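Local atomic coordinates of aspergillopepsin-2 heavy chain (Aspergillus niger var. macrosporus, PDB entry 1Y43), a protein that hydrolyses peptide bonds as the heavy chain of a two-chain acid endopeptidase of the G1 (glutamic peptidase) family. Residues B[157-162]-B[168-173]; B[9-14]-B[127-132]. All coordinates share one frame; numbering follows the deposited sequence.

Interaction 1 of 2, residues B[157-162]-B[168-173]; sequences VLTETS and VTVTYV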
loop_
_atom_site.group_PDB
_atom_site.type_symbol
_atom_site.label_atom_id
_atom_site.label_comp_id
_atom_site.label_asym_id
_atom_site.label_seq_id
_atom_site.Cartn_x
_atom_site.Cartn_y
_atom_site.Cartn_z
ATOM N N VAL B 157 17.711 4.537 -9.712
ATOM C CA VAL B 157 16.305 4.219 -9.926
ATOM C C VAL B 157 16.154 2.817 -9.323
ATOM O O VAL B 157 16.902 1.895 -9.680
ATOM C CB VAL B 157 15.963 4.200 -11.433
ATOM C CG1 VAL B 157 14.507 3.841 -11.635
ATOM C CG2 VAL B 157 16.262 5.568 -12.041
ATOM N N LEU B 158 15.217 2.652 -8.398
ATOM C CA LEU B 158 15.050 1.359 -7.742
ATOM C C LEU B 158 13.819 0.565 -8.156
ATOM O O LEU B 158 13.686 -0.599 -7.778
ATOM C CB LEU B 158 15.064 1.541 -6.219
ATOM C CG LEU B 158 16.269 2.264 -5.604
ATOM C CD1 LEU B 158 16.048 2.450 -4.121
ATOM C CD2 LEU B 158 17.543 1.487 -5.873
ATOM N N THR B 159 12.916 1.183 -8.914
ATOM C CA THR B 159 11.703 0.495 -9.356
ATOM C C THR B 159 11.264 0.927 -10.748
ATOM O O THR B 159 11.640 2.003 -11.233
ATOM C CB THR B 159 10.480 0.762 -8.406
ATOM O OG1 THR B 159 10.137 2.154 -8.426
ATOM C CG2 THR B 159 10.784 0.347 -6.975
ATOM N N GLU B 160 10.470 0.067 -11.373
ATOM C CA GLU B 160 9.861 0.317 -12.670
ATOM C C GLU B 160 8.401 -0.118 -12.499
ATOM O O GLU B 160 8.121 -1.259 -12.117
ATOM C CB GLU B 160 10.531 -0.498 -13.778
ATOM C CG GLU B 160 11.832 0.110 -14.276
ATOM C CD GLU B 160 12.588 -0.805 -15.237
ATOM O OE1 GLU B 160 11.996 -1.830 -15.685
ATOM O OE2 GLU B 160 13.783 -0.518 -15.532
ATOM N N THR B 161 7.479 0.789 -12.784
ATOM C CA THR B 161 6.069 0.505 -12.616
ATOM C C THR B 161 5.318 0.539 -13.938
ATOM O O THR B 161 5.605 1.366 -14.801
ATOM C CB THR B 161 5.441 1.530 -11.630
ATOM O OG1 THR B 161 6.024 1.353 -10.333
ATOM C CG2 THR B 161 3.934 1.359 -11.529
ATOM N N SER B 162 4.398 -0.400 -14.106
ATOM C CA SER B 162 3.567 -0.464 -15.305
ATOM C C SER B 162 2.122 -0.709 -14.846
ATOM O O SER B 162 1.881 -1.374 -13.829
ATOM C CB SER B 162 4.047 -1.575 -16.256
ATOM O OG SER B 162 4.075 -2.841 -15.628
ATOM N N VAL B 168 -1.606 -3.172 -11.456
ATOM C CA VAL B 168 -0.446 -2.317 -11.266
ATOM C C VAL B 168 0.706 -3.265 -10.929
ATOM O O VAL B 168 0.578 -4.074 -10.012
ATOM C CB VAL B 168 -0.653 -1.358 -10.068
ATOM C CG1 VAL B 168 0.571 -0.467 -9.882
ATOM C CG2 VAL B 168 -1.904 -0.519 -10.268
ATOM N N THR B 169 1.809 -3.184 -11.664
ATOM C CA THR B 169 2.961 -4.032 -11.402
ATOM C C THR B 169 4.168 -3.159 -11.073
ATOM O O THR B 169 4.471 -2.220 -11.811
ATOM C CB THR B 169 3.316 -4.918 -12.630
ATOM O OG1 THR B 169 2.234 -5.819 -12.908
ATOM C CG2 THR B 169 4.587 -5.710 -12.381
ATOM N N VAL B 170 4.800 -3.432 -9.937
ATOM C CA VAL B 170 5.993 -2.709 -9.510
ATOM C C VAL B 170 7.122 -3.725 -9.487
ATOM O O VAL B 170 7.030 -4.749 -8.805
ATOM C CB VAL B 170 5.846 -2.103 -8.080
ATOM C CG1 VAL B 170 7.125 -1.359 -7.682
ATOM C CG2 VAL B 170 4.646 -1.178 -8.014
ATOM N N THR B 171 8.175 -3.447 -10.242
ATOM C CA THR B 171 9.323 -4.343 -10.318
ATOM C C THR B 171 10.572 -3.684 -9.736
ATOM O O THR B 171 10.829 -2.494 -9.953
ATOM C CB THR B 171 9.621 -4.733 -11.767
ATOM O OG1 THR B 171 8.441 -5.279 -12.366
ATOM C CG2 THR B 171 10.734 -5.755 -11.802
ATOM N N TYR B 172 11.314 -4.449 -8.945
ATOM C CA TYR B 172 12.538 -3.941 -8.351
ATOM C C TYR B 172 13.644 -3.901 -9.415
ATOM O O TYR B 172 13.801 -4.834 -10.202
ATOM C CB TYR B 172 12.951 -4.811 -7.160
ATOM C CG TYR B 172 14.245 -4.355 -6.508
ATOM C CD1 TYR B 172 14.233 -3.425 -5.482
ATOM C CD2 TYR B 172 15.480 -4.833 -6.948
ATOM C CE1 TYR B 172 15.408 -2.967 -4.901
ATOM C CE2 TYR B 172 16.666 -4.393 -6.383
ATOM C CZ TYR B 172 16.616 -3.450 -5.350
ATOM O OH TYR B 172 17.771 -2.998 -4.764
ATOM N N VAL B 173 14.383 -2.798 -9.431
ATOM C CA VAL B 173 15.478 -2.568 -10.368
ATOM C C VAL B 173 16.771 -2.437 -9.549
ATOM O O VAL B 173 16.797 -1.610 -8.609
ATOM C CB VAL B 173 15.264 -1.235 -11.156
ATOM C CG1 VAL B 173 16.382 -0.996 -12.113
ATOM C CG2 VAL B 173 13.945 -1.230 -11.875
ATOM O OXT VAL B 173 17.748 -3.157 -9.840
HETATM O O HOH W 1 6.902 -3.223 -14.175
#
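Strands 159-162 and 168-172 form a beta hairpin that ends at the C terminus, in the antiparallel sheet that also holds strands 126-136 and 147-153. The fold is the beta-sandwich of the G1 peptidases. Glu160 with Thr171 and Ser162 with Thr169 are hydrogen-bonded pairs. Thr159 with Tyr172 and Thr161 with Val170 are non-hydrogen-bonded pairs. The Thr169 N to Ser162 O bond is 2.8 Å long and nearly straight, at 178°. Beyond the last bridge, Val173 N still donates to Leu158 O at 2.8 Å, with the donor 57° out of the carbonyl plane.

One face carries Thr159, Thr161, Val170 and Tyr172. Both Val170 methyls lie against Thr161 OG1, with CG2 at 3.7 Å. That oxygen and Thr159 OG1 both bond to Asp150 OD1 on the next strand. Thr159 OG1, between its backbone N and carbonyl carbon (chi1 64°), also bonds to Ile151 N, consistent with a fixed rotation.

Glu160, Ser162, Thr169 and Thr171 are on the other face. Glu160 CG is 3.5 Å from CG2 of the C-terminal Val173. Thr171 OG1 also bonds to Ser126 OG. One water bridges the strands: its oxygen lies 3.1 Å from Glu160 O, 3.1 Å from Thr171 OG1 and 3.2 Å from Ser162 OG.

Interaction 2 of 2, residues B[9-14]-B[127-132]; sequences AWVGID and VTFTNA
Phe129 reaches across from strand 127-130 to Ala9, Trp10 and Val11 on strand 9-13. This is a contact between the two sheets of the beta-sandwich. The strand axes are 9.5 Å apart at their closest and run 32° from parallel. No hydrogen bond joins the segments. The space is bridged by side chains, chiefly the one aromatic ring.

The apolar contacts come first. Atoms CE2 and CZ, at the far end of the Phe129 ring, do the touching. CZ lies 4.1 Å from Ala9 CB, and CE2 lies 4.2 Å from Val11 CG1. Phe129 CG stands anti to its own carbonyl carbon (chi1 -70°), and its bond from the backbone points at strand 9-13. The Val11 and Phe129 side chains run alongside each other, pointing opposite ways. Val11 CG1 also stands anti to its carbonyl carbon (chi1 -65°). All three partners meet the ring obliquely. Ala9 also packs on Phe29 and on an aromatic side chain of the other chain. Val11 packs on Trp107, Val65 and an apolar side chain of the other chain.

Within the two segments, the one polar atom near the ring is Trp10 O. It sits 3.8 Å from Phe129 CZ, a packing contact.

The Trp10 side chain leaves its backbone away from strand 127-130. Its NE1 bonds to Glu110 OE1, and the indole meets the ring of Trp41. Gly12 CA lies at the edge of the indole, in its plane.

All four touching residues are buried. The contact probably rests on apolar packing and the exclusion of water, and it sets no hydrogen-bond register between the two strands.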
loop_
_atom_site.group_PDB
_atom_site.type_symbol
_atom_site.label_atom_id
_atom_site.label_comp_id
_atom_site.label_asym_id
_atom_site.label_seq_id
_atom_site.Cartn_x
_atom_site.Cartn_y
_atom_site.Cartn_z
ATOM N N ALA B 9 3.687 -2.994 0.834
ATOM C CA ALA B 9 2.737 -2.870 -0.264
ATOM C C ALA B 9 1.419 -2.553 0.424
ATOM O O ALA B 9 1.035 -3.228 1.389
ATOM C CB ALA B 9 2.619 -4.176 -1.035
ATOM N N TRP B 10 0.721 -1.543 -0.069
ATOM C CA TRP B 10 -0.541 -1.148 0.532
ATOM C C TRP B 10 -1.466 -0.427 -0.444
ATOM O O TRP B 10 -1.055 -0.056 -1.539
ATOM C CB TRP B 10 -0.257 -0.231 1.739
ATOM C CG TRP B 10 0.651 0.932 1.456
ATOM C CD1 TRP B 10 2.018 0.959 1.572
ATOM C CD2 TRP B 10 0.257 2.261 1.079
ATOM N NE1 TRP B 10 2.489 2.218 1.304
ATOM C CE2 TRP B 10 1.431 3.037 0.999
ATOM C CE3 TRP B 10 -0.978 2.866 0.810
ATOM C CZ2 TRP B 10 1.410 4.398 0.662
ATOM C CZ3 TRP B 10 -0.995 4.226 0.473
ATOM C CH2 TRP B 10 0.191 4.971 0.405
ATOM N N VAL B 11 -2.736 -0.305 -0.060
ATOM C CA VAL B 11 -3.696 0.472 -0.836
ATOM C C VAL B 11 -4.157 1.563 0.123
ATOM O O VAL B 11 -4.149 1.381 1.361
ATOM C CB VAL B 11 -4.928 -0.345 -1.336
ATOM C CG1 VAL B 11 -4.485 -1.407 -2.304
ATOM C CG2 VAL B 11 -5.718 -0.921 -0.166
ATOM N N GLY B 12 -4.526 2.702 -0.427
ATOM C CA GLY B 12 -4.958 3.775 0.437
ATOM C C GLY B 12 -5.670 4.910 -0.253
ATOM O O GLY B 12 -5.793 4.943 -1.484
ATOM N N ILE B 13 -6.229 5.782 0.577
ATOM C CA ILE B 13 -6.922 6.983 0.139
ATOM C C ILE B 13 -6.126 8.179 0.687
ATOM O O ILE B 13 -5.762 8.206 1.870
ATOM C CB ILE B 13 -8.364 7.028 0.701
ATOM C CG1 ILE B 13 -9.183 5.877 0.094
ATOM C CG2 ILE B 13 -9.021 8.383 0.403
ATOM C CD1 ILE B 13 -10.602 5.749 0.648
ATOM N N ASP B 14 -5.821 9.118 -0.206
ATOM C CA ASP B 14 -5.109 10.353 0.107
ATOM C C ASP B 14 -3.631 10.226 0.429
ATOM O O ASP B 14 -3.054 9.144 0.298
ATOM C CB ASP B 14 -5.875 11.150 1.169
ATOM C CG ASP B 14 -7.235 11.619 0.658
ATOM O OD1 ASP B 14 -7.352 11.881 -0.553
ATOM O OD2 ASP B 14 -8.182 11.713 1.462
ATOM N N VAL B 127 5.840 -7.016 -7.591
ATOM C CA VAL B 127 4.566 -7.081 -6.880
ATOM C C VAL B 127 3.516 -6.634 -7.885
ATOM O O VAL B 127 3.668 -5.594 -8.530
ATOM C CB VAL B 127 4.505 -6.133 -5.645
ATOM C CG1 VAL B 127 3.082 -6.053 -5.113
ATOM C CG2 VAL B 127 5.434 -6.629 -4.541
ATOM N N THR B 128 2.485 -7.447 -8.069
ATOM C CA THR B 128 1.408 -7.080 -8.973
ATOM C C THR B 128 0.088 -7.042 -8.217
ATOM O O THR B 128 -0.275 -8.004 -7.535
ATOM C CB THR B 128 1.240 -8.075 -10.159
ATOM O OG1 THR B 128 2.425 -8.084 -10.963
ATOM C CG2 THR B 128 0.057 -7.664 -11.033
ATOM N N PHE B 129 -0.569 -5.893 -8.263
ATOM C CA PHE B 129 -1.883 -5.732 -7.659
ATOM C C PHE B 129 -2.874 -6.061 -8.778
ATOM O O PHE B 129 -2.816 -5.447 -9.848
ATOM C CB PHE B 129 -2.128 -4.279 -7.261
ATOM C CG PHE B 129 -1.293 -3.795 -6.103
ATOM C CD1 PHE B 129 -0.060 -3.180 -6.318
ATOM C CD2 PHE B 129 -1.783 -3.878 -4.807
ATOM C CE1 PHE B 129 0.672 -2.637 -5.240
ATOM C CE2 PHE B 129 -1.058 -3.339 -3.732
ATOM C CZ PHE B 129 0.162 -2.722 -3.952
ATOM N N THR B 130 -3.725 -7.054 -8.579
ATOM C CA THR B 130 -4.736 -7.383 -9.569
ATOM C C THR B 130 -6.060 -6.958 -8.958
ATOM O O THR B 130 -6.145 -6.682 -7.756
ATOM C CB THR B 130 -4.780 -8.881 -9.895
ATOM O OG1 THR B 130 -5.005 -9.636 -8.696
ATOM C CG2 THR B 130 -3.473 -9.314 -10.560
ATOM N N ASN B 131 -7.100 -6.922 -9.785
ATOM C CA ASN B 131 -8.427 -6.499 -9.339
ATOM C C ASN B 131 -8.264 -5.151 -8.608
ATOM O O ASN B 131 -8.823 -4.928 -7.525
ATOM C CB ASN B 131 -9.054 -7.569 -8.435
ATOM C CG ASN B 131 -9.364 -8.858 -9.185
ATOM O OD1 ASN B 131 -10.071 -8.855 -10.189
ATOM N ND2 ASN B 131 -8.820 -9.962 -8.711
ATOM N N ALA B 132 -7.435 -4.292 -9.196
ATOM C CA ALA B 132 -7.133 -2.964 -8.673
ATOM C C ALA B 132 -8.267 -2.030 -9.053
ATOM O O ALA B 132 -8.360 -1.595 -10.205
ATOM C CB ALA B 132 -5.820 -2.476 -9.249
#

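From the N terminus, strand 4-13 comes first and supplies residues 9-14. The chain then runs through 112 residues, many of them in strands, before 127-132 closes interaction 2. Interaction 1 follows in series, closes a connection of five residues and ends at the C terminus. The two contacts neither nest nor cross. They meet in one sheet, because strands 126-136 and 168-172 are neighbours. Val168 O and Phe129 N lie 2.8 Å apart, as do Val170 N and Val127 O, both probable hydrogen bonds. Interaction 1 thus builds the sheet laterally, while interaction 2 packs that sheet on the one containing strand 4-13.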